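Local atomic coordinates of Phosphoglucomutase/phosphomannomutase family protein (Burkholderia thailandensis, PDB entry 3UW2), a protein that probably moves a phosphoryl group within a sugar phosphate, as a phosphohexose mutase that binds a divalent metal ion. Residues A[196-201]-A[249-254]; A[207-212]-A[363-368]; A[259-264]-A[268-273]; A[278-283]-A[383-388]. One frame throughout, in Å; residues are numbered along the deposited sequence.

How the contacts relate
Contacts 1 and 3 share one four-stranded mixed sheet of domain II, with centres 10 Å apart. Contact 1 packs helix 246-254 on strand 197-200. Contact 3 is the hairpin of strands 259-263 and 270-273, which ends at the zinc. Contact 2, centred 9 Å from contact 3, sets helix 206-216 of domain II against helix 364-375 of domain III. Contact 4, its centre about 12 Å from that of contact 3, lies where the chain enters domain III and meets helix 381-386. Along the chain, contact 1 closes before contact 3 opens, and contact 3 is nested inside contact 2. Contacts 2 and 4 alternate. The metal-bearing hairpin of domain II packs against helices of domain III.

Contact 1: A[196-201]-A[249-254]; sequences KLVVDA and IAKLKA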
loop_
_atom_site.group_PDB
_atom_site.type_symbol
_atom_site.label_atom_id
_atom_site.label_comp_id
_atom_site.label_asym_id
_atom_site.label_seq_id
_atom_site.Cartn_x
_atom_site.Cartn_y
_atom_site.Cartn_z
ATOM N N LYS A 196 21.002 -14.073 1.416
ATOM C CA LYS A 196 21.081 -13.533 2.762
ATOM C C LYS A 196 20.539 -12.123 2.769
ATOM O O LYS A 196 20.978 -11.297 1.968
ATOM C CB LYS A 196 22.527 -13.552 3.289
ATOM C CG LYS A 196 22.580 -13.175 4.772
ATOM C CD LYS A 196 23.845 -13.696 5.398
ATOM C CE LYS A 196 24.103 -12.981 6.724
ATOM N NZ LYS A 196 25.353 -13.560 7.264
ATOM N N LEU A 197 19.553 -11.879 3.623
ATOM C CA LEU A 197 18.777 -10.608 3.647
ATOM C C LEU A 197 18.869 -9.876 4.975
ATOM O O LEU A 197 18.924 -10.509 6.017
ATOM C CB LEU A 197 17.274 -10.865 3.506
ATOM C CG LEU A 197 16.562 -11.866 2.687
ATOM C CD1 LEU A 197 15.137 -11.337 2.590
ATOM C CD2 LEU A 197 17.245 -11.824 1.343
ATOM N N VAL A 198 18.827 -8.553 4.914
ATOM C CA VAL A 198 18.592 -7.723 6.079
ATOM C C VAL A 198 17.083 -7.473 6.063
ATOM O O VAL A 198 16.545 -7.052 5.022
ATOM C CB VAL A 198 19.405 -6.419 5.959
ATOM C CG1 VAL A 198 19.003 -5.438 7.069
ATOM C CG2 VAL A 198 20.891 -6.757 6.093
ATOM N N VAL A 199 16.380 -7.829 7.142
ATOM C CA VAL A 199 14.910 -7.531 7.244
ATOM C C VAL A 199 14.682 -6.586 8.437
ATOM O O VAL A 199 15.027 -6.917 9.576
ATOM C CB VAL A 199 14.121 -8.822 7.406
ATOM C CG1 VAL A 199 12.621 -8.539 7.643
ATOM C CG2 VAL A 199 14.328 -9.745 6.177
ATOM N N ASP A 200 14.180 -5.395 8.138
ATOM C CA ASP A 200 13.841 -4.326 9.106
ATOM C C ASP A 200 12.325 -4.106 9.153
ATOM O O ASP A 200 11.698 -3.663 8.145
ATOM C CB ASP A 200 14.512 -3.012 8.677
ATOM C CG ASP A 200 14.337 -1.866 9.737
ATOM O OD1 ASP A 200 13.268 -1.766 10.348
ATOM O OD2 ASP A 200 15.230 -1.018 9.925
ATOM N N ALA A 201 11.714 -4.442 10.295
ATOM C CA ALA A 201 10.267 -4.313 10.472
ATOM C C ALA A 201 9.923 -3.062 11.344
ATOM O O ALA A 201 8.766 -2.844 11.638
ATOM C CB ALA A 201 9.716 -5.570 11.133
ATOM N N ILE A 249 20.842 0.182 5.589
ATOM C CA ILE A 249 21.976 0.530 4.712
ATOM C C ILE A 249 23.280 0.207 5.465
ATOM O O ILE A 249 24.218 -0.386 4.910
ATOM C CB ILE A 249 21.941 2.015 4.288
ATOM C CG1 ILE A 249 20.906 2.265 3.175
ATOM C CG2 ILE A 249 23.350 2.573 3.910
ATOM C CD1 ILE A 249 20.510 3.722 3.038
ATOM N N ALA A 250 23.330 0.582 6.754
ATOM C CA ALA A 250 24.514 0.345 7.574
ATOM C C ALA A 250 24.730 -1.150 7.762
ATOM O O ALA A 250 25.864 -1.608 7.768
ATOM C CB ALA A 250 24.411 1.071 8.923
ATOM N N LYS A 251 23.669 -1.916 7.954
ATOM C CA LYS A 251 23.772 -3.337 8.132
ATOM C C LYS A 251 24.263 -4.076 6.892
ATOM O O LYS A 251 25.023 -5.050 7.018
ATOM C CB LYS A 251 22.400 -3.913 8.541
ATOM C CG LYS A 251 22.478 -5.194 9.299
ATOM C CD LYS A 251 23.392 -5.098 10.544
ATOM C CE LYS A 251 22.625 -4.669 11.784
ATOM N NZ LYS A 251 23.634 -4.370 12.865
ATOM N N LEU A 252 23.804 -3.641 5.707
ATOM C CA LEU A 252 24.310 -4.136 4.466
ATOM C C LEU A 252 25.839 -3.807 4.286
ATOM O O LEU A 252 26.562 -4.600 3.628
ATOM C CB LEU A 252 23.446 -3.642 3.271
ATOM C CG LEU A 252 22.031 -4.306 3.111
ATOM C CD1 LEU A 252 21.147 -3.440 2.220
ATOM C CD2 LEU A 252 22.138 -5.711 2.523
ATOM N N LYS A 253 26.322 -2.668 4.805
ATOM C CA LYS A 253 27.792 -2.386 4.745
ATOM C C LYS A 253 28.552 -3.299 5.692
ATOM O O LYS A 253 29.667 -3.672 5.417
ATOM C CB LYS A 253 28.156 -0.911 5.041
ATOM C CG LYS A 253 27.784 0.078 3.929
ATOM C CD LYS A 253 28.051 1.547 4.277
ATOM C CE LYS A 253 27.142 2.500 3.457
ATOM N NZ LYS A 253 26.673 1.993 2.108
ATOM N N ALA A 254 27.940 -3.667 6.820
ATOM C CA ALA A 254 28.700 -4.292 7.894
ATOM C C ALA A 254 28.569 -5.811 7.990
ATOM O O ALA A 254 29.170 -6.414 8.863
ATOM C CB ALA A 254 28.380 -3.629 9.213
#
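V198 meets K251 and L252 with its two methyl groups. CG2 lies between the two partners. It is 3.9 Å from K251 CG and also 3.9 Å from L252 CD2. CG1 meets K251, 4.0 Å from its CB. The contact is wholly apolar, and K251 takes part through its aliphatic carbons. Its side chain runs across V198 at about a right angle. The chain then bends at chi2 (54°) and chi3 (90°), which carries the far end of K251 away from the strand. L252 comes in at a slant. Its CB does not point straight at the strand, but its tip swings closer and brings CD2 onto V198.

This is helix-on-sheet packing in an alpha/beta/alpha domain, domain II of the phosphohexose mutase fold. Strand 197-200 is an inner strand of its sheet, and helix 246-254 lies across the face that carries V198.

Further out, V198 also touches V248 on the same helix and L224 on the neighbouring strand 221-224. K251 reaches L224 as well, while I249 and L252 touch V273 on strand 270-273, so the helix lies across the sheet. Backbone bonds of V198 to I259 and F261 fix the strand on its other side. D256, two residues past segment 249-254, forms a salt bridge with K196 NZ.

Contact 2: A[207-212]-A[363-368]; sequences GPLATR and DGLYTG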
loop_
_atom_site.group_PDB
_atom_site.type_symbol
_atom_site.label_atom_id
_atom_site.label_comp_id
_atom_site.label_asym_id
_atom_site.label_seq_id
_atom_site.Cartn_x
_atom_site.Cartn_y
_atom_site.Cartn_z
ATOM N N GLY A 207 7.305 -8.030 11.465
ATOM C CA GLY A 207 8.543 -8.762 11.806
ATOM C C GLY A 207 8.466 -10.277 12.019
ATOM O O GLY A 207 9.158 -11.051 11.329
ATOM N N PRO A 208 7.607 -10.734 12.953
ATOM C CA PRO A 208 7.513 -12.174 13.163
ATOM C C PRO A 208 7.171 -13.013 11.922
ATOM O O PRO A 208 7.880 -13.984 11.599
ATOM C CB PRO A 208 6.435 -12.303 14.265
ATOM C CG PRO A 208 6.471 -10.963 14.979
ATOM C CD PRO A 208 6.695 -9.979 13.832
ATOM N N LEU A 209 6.074 -12.712 11.235
ATOM C CA LEU A 209 5.720 -13.515 10.099
ATOM C C LEU A 209 6.642 -13.284 8.884
ATOM O O LEU A 209 6.910 -14.209 8.122
ATOM C CB LEU A 209 4.287 -13.200 9.680
ATOM C CG LEU A 209 3.554 -14.183 8.795
ATOM C CD1 LEU A 209 3.633 -15.648 9.290
ATOM C CD2 LEU A 209 2.104 -13.724 8.747
ATOM N N ALA A 210 7.106 -12.069 8.638
ATOM C CA ALA A 210 8.056 -11.926 7.496
ATOM C C ALA A 210 9.341 -12.749 7.707
ATOM O O ALA A 210 9.797 -13.431 6.772
ATOM C CB ALA A 210 8.408 -10.479 7.252
ATOM N N THR A 211 9.861 -12.779 8.944
ATOM C CA THR A 211 11.078 -13.560 9.200
ATOM C C THR A 211 10.797 -15.037 9.057
ATOM O O THR A 211 11.578 -15.751 8.435
ATOM C CB THR A 211 11.763 -13.193 10.537
ATOM O OG1 THR A 211 10.803 -13.271 11.606
ATOM C CG2 THR A 211 12.286 -11.744 10.436
ATOM N N ARG A 212 9.653 -15.482 9.602
ATOM C CA ARG A 212 9.176 -16.856 9.419
ATOM C C ARG A 212 9.108 -17.223 7.928
ATOM O O ARG A 212 9.618 -18.288 7.538
ATOM C CB ARG A 212 7.790 -17.034 10.009
ATOM C CG ARG A 212 7.235 -18.445 9.851
ATOM C CD ARG A 212 5.884 -18.607 10.568
ATOM N NE ARG A 212 5.434 -19.948 10.182
ATOM C CZ ARG A 212 4.266 -20.509 10.460
ATOM N NH1 ARG A 212 3.379 -19.882 11.185
ATOM N NH2 ARG A 212 4.046 -21.753 10.033
ATOM N N ASP A 363 0.470 -6.684 -0.801
ATOM C CA ASP A 363 1.080 -7.499 0.266
ATOM C C ASP A 363 2.608 -7.304 0.156
ATOM O O ASP A 363 3.245 -7.777 -0.775
ATOM C CB ASP A 363 0.704 -8.993 0.027
ATOM C CG ASP A 363 1.238 -9.916 1.113
ATOM O OD1 ASP A 363 2.278 -9.562 1.746
ATOM O OD2 ASP A 363 0.628 -11.007 1.308
ATOM N N GLY A 364 3.175 -6.609 1.118
ATOM C CA GLY A 364 4.609 -6.422 1.211
ATOM C C GLY A 364 5.427 -7.702 1.380
ATOM O O GLY A 364 6.569 -7.785 0.875
ATOM N N LEU A 365 4.881 -8.679 2.113
ATOM C CA LEU A 365 5.605 -9.914 2.402
ATOM C C LEU A 365 5.603 -10.822 1.140
ATOM O O LEU A 365 6.614 -11.457 0.839
ATOM C CB LEU A 365 4.927 -10.708 3.538
ATOM C CG LEU A 365 5.242 -10.251 4.991
ATOM C CD1 LEU A 365 4.652 -8.892 5.341
ATOM C CD2 LEU A 365 4.655 -11.316 5.947
ATOM N N TYR A 366 4.445 -10.931 0.478
ATOM C CA TYR A 366 4.380 -11.590 -0.796
ATOM C C TYR A 366 5.230 -10.901 -1.851
ATOM O O TYR A 366 5.904 -11.573 -2.612
ATOM C CB TYR A 366 2.913 -11.700 -1.282
ATOM C CG TYR A 366 2.795 -12.613 -2.473
ATOM C CD1 TYR A 366 3.039 -14.002 -2.349
ATOM C CD2 TYR A 366 2.460 -12.113 -3.747
ATOM C CE1 TYR A 366 2.988 -14.871 -3.484
ATOM C CE2 TYR A 366 2.385 -12.953 -4.859
ATOM C CZ TYR A 366 2.595 -14.342 -4.699
ATOM O OH TYR A 366 2.505 -15.144 -5.807
ATOM N N THR A 367 5.204 -9.565 -1.910
ATOM C CA THR A 367 6.062 -8.876 -2.918
ATOM C C THR A 367 7.531 -9.247 -2.619
ATOM O O THR A 367 8.304 -9.499 -3.545
ATOM C CB THR A 367 5.844 -7.342 -2.806
ATOM O OG1 THR A 367 4.472 -7.069 -3.123
ATOM C CG2 THR A 367 6.800 -6.511 -3.724
ATOM N N GLY A 368 7.921 -9.249 -1.335
ATOM C CA GLY A 368 9.279 -9.629 -0.971
ATOM C C GLY A 368 9.626 -11.018 -1.523
ATOM O O GLY A 368 10.689 -11.226 -2.067
#
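L365 lays its CD2 methyl over the backbone of helix 206-216 at A210. CD2 is 3.7 Å from A210 N and 3.8 Å from A210 CA. The branch carbon L365 CG sits 3.9 Å from A210 CB. It stands opposite the carbonyl carbon of its own residue (chi1 -81°), which directs the branch to A210. The leucine therefore touches both the side chain and the main chain of the alanine. L209 adds the next contact. Its CG is 4.2 Å from L365 CD2, and the two leucine side chains cross at about a right angle. The small A210 side chain lets the helices come near each other, with A210 CA and L365 CA 6.0 Å apart.

L365 lies in the first turn of helix 364-375. D363 is the N-cap of that helix. Its OD1 accepts from Y366 N at 2.9 Å in a nearly straight bond (169°), and from L365 N in a weak one. The donor Y366 N stands above the carboxylate plane. D363 O takes two bonds from T367, from N and from OG1, which approach on opposite faces of the carbonyl. D363 OD2 is held separately by the hydroxyl of Y181.

The contact joins domain II to domain III. F263, on the strand that leads to the zinc ligand D264, packs against both A210 and L365. The L365 side chain is about 7 Å from that of D264. Between the helices the contact is purely apolar and buried, so its hold comes from shape and exclusion of water.

Contact 3: A[259-264]-A[268-273]; sequences IGFAFD and DRLGVV. With ZN (zinc ion), chain K.
D264 and R269 meet in a salt bridge at the end of a beta hairpin. R269 NE donates to D264 OD2 at 2.9 Å with a nearly straight N-H (166°). The oxygen lies at the guanidinium edge, while the donor stands above the carboxylate plane. The two planes are 75° apart. The R269 chain bends at chi3 (-78°), which brings NE round to the aspartate. R269 N also donates to D264 OD1, at 3.3 Å.

The metal takes the same oxygen. Zinc is bound by D264 OD2 at 2.2 Å and D268 OD1 at 2.1 Å, with D266 completing the aspartate set. D268 OD2 has its own salt bridge to K140.

Backbone bonds join the antiparallel strands 259-263 and 270-273. G260 pairs with V273, and A262 with G271, each through two bonds. The shortest runs from G271 N to A262 O, 2.7 Å. D264 N to R269 O extends the pairing toward the metal loop.

Apolar contacts gather on the face of F261, F263, L270 and V272. L270 CD1 touches both phenylalanines, 3.6 Å from F261 CB and 3.8 Å from F263 CE1.

D264 OD2 serves both the zinc and the R269 guanidinium. Zinc and R269, with K140 as the partner of D268, would be expected to offset the charge gathered by D264 and D268 at the metal.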
loop_
_atom_site.group_PDB
_atom_site.type_symbol
_atom_site.label_atom_id
_atom_site.label_comp_id
_atom_site.label_asym_id
_atom_site.label_seq_id
_atom_site.Cartn_x
_atom_site.Cartn_y
_atom_site.Cartn_z
ATOM N N ILE A 259 20.943 -8.142 0.178
ATOM C CA ILE A 259 19.795 -7.301 -0.140
ATOM C C ILE A 259 19.101 -6.902 1.159
ATOM O O ILE A 259 19.044 -7.723 2.069
ATOM C CB ILE A 259 18.819 -8.124 -1.049
ATOM C CG1 ILE A 259 19.399 -8.189 -2.500
ATOM C CG2 ILE A 259 17.406 -7.580 -1.070
ATOM C CD1 ILE A 259 19.578 -6.834 -3.182
ATOM N N GLY A 260 18.560 -5.671 1.230
ATOM C CA GLY A 260 17.826 -5.207 2.417
ATOM C C GLY A 260 16.342 -5.010 2.170
ATOM O O GLY A 260 15.974 -4.424 1.142
ATOM N N PHE A 261 15.477 -5.575 3.039
ATOM C CA PHE A 261 14.003 -5.338 2.915
ATOM C C PHE A 261 13.541 -4.581 4.168
ATOM O O PHE A 261 13.882 -4.958 5.274
ATOM C CB PHE A 261 13.205 -6.645 2.935
ATOM C CG PHE A 261 13.252 -7.464 1.660
ATOM C CD1 PHE A 261 13.865 -6.994 0.496
ATOM C CD2 PHE A 261 12.606 -8.719 1.634
ATOM C CE1 PHE A 261 13.872 -7.771 -0.670
ATOM C CE2 PHE A 261 12.631 -9.519 0.489
ATOM C CZ PHE A 261 13.241 -9.028 -0.680
ATOM N N ALA A 262 12.747 -3.530 3.999
ATOM C CA ALA A 262 12.169 -2.798 5.147
ATOM C C ALA A 262 10.638 -2.706 4.984
ATOM O O ALA A 262 10.176 -2.416 3.880
ATOM C CB ALA A 262 12.774 -1.417 5.238
ATOM N N PHE A 263 9.868 -3.026 6.048
ATOM C CA PHE A 263 8.428 -3.104 5.935
ATOM C C PHE A 263 7.853 -1.917 6.624
ATOM O O PHE A 263 8.440 -1.403 7.575
ATOM C CB PHE A 263 7.915 -4.403 6.578
ATOM C CG PHE A 263 8.279 -5.624 5.807
ATOM C CD1 PHE A 263 7.585 -5.944 4.639
ATOM C CD2 PHE A 263 9.302 -6.454 6.224
ATOM C CE1 PHE A 263 7.912 -7.097 3.933
ATOM C CE2 PHE A 263 9.650 -7.582 5.507
ATOM C CZ PHE A 263 8.940 -7.915 4.362
ATOM N N ASP A 264 6.701 -1.470 6.165
ATOM C CA ASP A 264 5.980 -0.474 6.911
ATOM C C ASP A 264 5.226 -1.175 8.064
ATOM O O ASP A 264 5.305 -2.395 8.200
ATOM C CB ASP A 264 5.059 0.334 6.005
ATOM C CG ASP A 264 3.798 -0.398 5.633
ATOM O OD1 ASP A 264 3.681 -1.642 5.692
ATOM O OD2 ASP A 264 2.942 0.337 5.161
ATOM N N ASP A 268 1.879 -3.970 4.420
ATOM C CA ASP A 268 1.327 -3.916 3.029
ATOM C C ASP A 268 2.259 -3.062 2.107
ATOM O O ASP A 268 1.913 -2.762 0.967
ATOM C CB ASP A 268 -0.137 -3.476 2.999
ATOM C CG ASP A 268 -0.309 -2.036 3.399
ATOM O OD1 ASP A 268 0.716 -1.437 3.732
ATOM O OD2 ASP A 268 -1.444 -1.501 3.419
ATOM N N ARG A 269 3.447 -2.691 2.613
ATOM C CA ARG A 269 4.427 -2.010 1.781
ATOM C C ARG A 269 5.838 -2.539 2.049
ATOM O O ARG A 269 6.214 -2.754 3.228
ATOM C CB ARG A 269 4.432 -0.499 2.009
ATOM C CG ARG A 269 3.148 0.201 1.621
ATOM C CD ARG A 269 3.332 1.726 1.639
ATOM N NE ARG A 269 3.288 2.268 2.995
ATOM C CZ ARG A 269 3.586 3.527 3.328
ATOM N NH1 ARG A 269 3.950 4.421 2.399
ATOM N NH2 ARG A 269 3.514 3.896 4.605
ATOM N N LEU A 270 6.611 -2.708 0.975
ATOM C CA LEU A 270 8.014 -3.159 1.047
ATOM C C LEU A 270 8.954 -2.081 0.465
ATOM O O LEU A 270 8.732 -1.594 -0.676
ATOM C CB LEU A 270 8.191 -4.466 0.235
ATOM C CG LEU A 270 9.628 -4.995 0.026
ATOM C CD1 LEU A 270 10.151 -5.621 1.283
ATOM C CD2 LEU A 270 9.636 -6.015 -1.116
ATOM N N GLY A 271 9.973 -1.734 1.266
ATOM C CA GLY A 271 11.151 -0.945 0.812
ATOM C C GLY A 271 12.321 -1.876 0.509
ATOM O O GLY A 271 12.526 -2.858 1.240
ATOM N N VAL A 272 13.109 -1.559 -0.535
ATOM C CA VAL A 272 14.172 -2.435 -1.064
ATOM C C VAL A 272 15.402 -1.585 -1.213
ATOM O O VAL A 272 15.376 -0.526 -1.861
ATOM C CB VAL A 272 13.808 -3.026 -2.485
ATOM C CG1 VAL A 272 14.986 -3.822 -3.079
ATOM C CG2 VAL A 272 12.542 -3.881 -2.425
ATOM N N VAL A 273 16.484 -2.059 -0.599
ATOM C CA VAL A 273 17.798 -1.396 -0.609
ATOM C C VAL A 273 18.854 -2.381 -1.163
ATOM O O VAL A 273 18.913 -3.550 -0.756
ATOM C CB VAL A 273 18.237 -0.968 0.854
ATOM C CG1 VAL A 273 19.585 -0.230 0.875
ATOM C CG2 VAL A 273 17.190 -0.067 1.500
HETATM ZN ZN ZN K . 0.805 -0.096 5.392
#

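Contact 4: A[278-283]-A[383-388]; sequences QIIYPD and ALLNGL. With EDO (1,2-ethanediol), chain G.
I280 points its side chain at helix 381-386, and every branch finds L385 there. From CB, the shorter branch CG2 comes within 4.2 Å of L385 CD2. The longer branch begins with CG1, which lies 3.9 Å from L385 CB. It ends at CD1, also 3.9 Å from L385 CB. CD1 has a second neighbour, the amide oxygen N386 OD1. CG1 stands opposite the carbonyl carbon (chi1 -48°), and the turn at chi2 (-63°) sets CD1 beside L385 CB. The I280 and L385 side chains meet at a slant.

The segment 278-283 leads from the second strand of the domain II hairpin into helix 282-296 of domain III. The contact therefore sits at the passage between two alpha/beta/alpha domains, away from the zinc. I280 is hydrogen-bonded by its backbone to V272 of that hairpin, which holds the segment beside the sheet. L385 also packs on L288 of helix 282-296 and L375 of helix 364-375.

N386 extends the contact toward the surface. Its OD1 lies 3.3 Å from Q278 CG and 3.4 Å from Q278 CB, so the oxygen rests against aliphatic carbons of the glutamine. The two amide planes are turned 56° from each other. The other end of the N386 amide is held from outside, where ND2 donates to D276 OD1. At the start of helix 282-296, D283 OD2 accepts from T309 N and from O1 of a bound 1,2-ethanediol, probably from the crystallisation liquor.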
loop_
_atom_site.group_PDB
_atom_site.type_symbol
_atom_site.label_atom_id
_atom_site.label_comp_id
_atom_site.label_asym_id
_atom_site.label_seq_id
_atom_site.Cartn_x
_atom_site.Cartn_y
_atom_site.Cartn_z
ATOM N N GLN A 278 21.599 1.704 -2.313
ATOM C CA GLN A 278 20.658 2.376 -3.206
ATOM C C GLN A 278 19.231 1.956 -2.888
ATOM O O GLN A 278 18.924 0.750 -2.868
ATOM C CB GLN A 278 20.955 2.035 -4.678
ATOM C CG GLN A 278 22.348 2.420 -5.185
ATOM C CD GLN A 278 22.705 3.817 -4.800
ATOM O OE1 GLN A 278 23.579 4.025 -3.964
ATOM N NE2 GLN A 278 22.010 4.786 -5.350
ATOM N N ILE A 279 18.353 2.929 -2.657
ATOM C CA ILE A 279 16.935 2.619 -2.512
ATOM C C ILE A 279 16.328 2.328 -3.918
ATOM O O ILE A 279 16.520 3.107 -4.803
ATOM C CB ILE A 279 16.158 3.786 -1.865
ATOM C CG1 ILE A 279 16.762 4.097 -0.495
ATOM C CG2 ILE A 279 14.650 3.424 -1.803
ATOM C CD1 ILE A 279 16.742 5.562 -0.128
ATOM N N ILE A 280 15.624 1.214 -4.113
ATOM C CA ILE A 280 14.955 0.927 -5.409
ATOM C C ILE A 280 13.473 1.295 -5.290
ATOM O O ILE A 280 12.673 0.613 -4.586
ATOM C CB ILE A 280 15.169 -0.575 -5.848
ATOM C CG1 ILE A 280 16.650 -0.965 -5.723
ATOM C CG2 ILE A 280 14.637 -0.848 -7.280
ATOM C CD1 ILE A 280 17.632 -0.215 -6.618
ATOM N N TYR A 281 13.105 2.441 -5.873
ATOM C CA TYR A 281 11.724 2.946 -5.745
ATOM C C TYR A 281 10.728 1.994 -6.371
ATOM O O TYR A 281 11.082 1.206 -7.253
ATOM C CB TYR A 281 11.573 4.355 -6.326
ATOM C CG TYR A 281 12.270 5.315 -5.443
ATOM C CD1 TYR A 281 13.460 5.926 -5.841
ATOM C CD2 TYR A 281 11.805 5.535 -4.148
ATOM C CE1 TYR A 281 14.164 6.769 -4.975
ATOM C CE2 TYR A 281 12.495 6.361 -3.263
ATOM C CZ TYR A 281 13.674 6.983 -3.685
ATOM O OH TYR A 281 14.345 7.815 -2.810
ATOM N N PRO A 282 9.480 2.013 -5.890
ATOM C CA PRO A 282 8.593 0.954 -6.392
ATOM C C PRO A 282 8.268 1.088 -7.883
ATOM O O PRO A 282 7.916 0.096 -8.459
ATOM C CB PRO A 282 7.325 1.108 -5.539
ATOM C CG PRO A 282 7.864 1.703 -4.245
ATOM C CD PRO A 282 9.012 2.590 -4.611
ATOM N N ASP A 283 8.390 2.260 -8.535
ATOM C CA ASP A 283 8.155 2.193 -9.965
ATOM C C ASP A 283 9.251 1.336 -10.667
ATOM O O ASP A 283 8.955 0.724 -11.731
ATOM C CB ASP A 283 7.991 3.577 -10.629
ATOM C CG ASP A 283 9.095 4.525 -10.294
ATOM O OD1 ASP A 283 9.998 4.179 -9.460
ATOM O OD2 ASP A 283 9.049 5.645 -10.886
ATOM N N ALA A 383 23.345 -5.561 -8.809
ATOM C CA ALA A 383 23.641 -5.132 -10.209
ATOM C C ALA A 383 22.337 -5.198 -11.045
ATOM O O ALA A 383 22.017 -4.260 -11.785
ATOM C CB ALA A 383 24.780 -5.955 -10.837
ATOM N N LEU A 384 21.567 -6.280 -10.883
ATOM C CA LEU A 384 20.249 -6.430 -11.539
ATOM C C LEU A 384 19.320 -5.280 -11.178
ATOM O O LEU A 384 18.734 -4.657 -12.049
ATOM C CB LEU A 384 19.602 -7.772 -11.198
ATOM C CG LEU A 384 18.285 -8.166 -11.915
ATOM C CD1 LEU A 384 18.461 -8.323 -13.428
ATOM C CD2 LEU A 384 17.667 -9.423 -11.349
ATOM N N LEU A 385 19.224 -4.936 -9.899
ATOM C CA LEU A 385 18.338 -3.828 -9.504
ATOM C C LEU A 385 18.873 -2.473 -9.959
ATOM O O LEU A 385 18.132 -1.681 -10.534
ATOM C CB LEU A 385 18.166 -3.780 -7.974
ATOM C CG LEU A 385 17.347 -4.969 -7.396
ATOM C CD1 LEU A 385 17.605 -5.041 -5.903
ATOM C CD2 LEU A 385 15.860 -4.808 -7.648
ATOM N N ASN A 386 20.152 -2.211 -9.721
ATOM C CA ASN A 386 20.730 -0.921 -10.129
ATOM C C ASN A 386 20.653 -0.669 -11.625
ATOM O O ASN A 386 20.648 0.479 -12.056
ATOM C CB ASN A 386 22.172 -0.706 -9.611
ATOM C CG ASN A 386 22.200 -0.473 -8.080
ATOM O OD1 ASN A 386 21.383 0.297 -7.542
ATOM N ND2 ASN A 386 23.123 -1.151 -7.377
ATOM N N GLY A 387 20.645 -1.729 -12.412
ATOM C CA GLY A 387 20.680 -1.551 -13.841
ATOM C C GLY A 387 19.285 -1.349 -14.444
ATOM O O GLY A 387 19.197 -1.094 -15.624
ATOM N N LEU A 388 18.214 -1.467 -13.641
ATOM C CA LEU A 388 16.866 -1.057 -14.086
ATOM C C LEU A 388 16.916 0.372 -14.598
ATOM O O LEU A 388 17.768 1.111 -14.184
ATOM C CB LEU A 388 15.854 -1.231 -12.950
ATOM C CG LEU A 388 15.494 -2.726 -12.685
ATOM C CD1 LEU A 388 14.925 -2.866 -11.299
ATOM C CD2 LEU A 388 14.473 -3.173 -13.692
HETATM C C1 EDO G . 8.688 9.040 -10.522
HETATM O O1 EDO G . 9.821 8.179 -10.350
HETATM C C2 EDO G . 9.059 10.476 -10.145
HETATM O O2 EDO G . 9.289 10.437 -8.739
#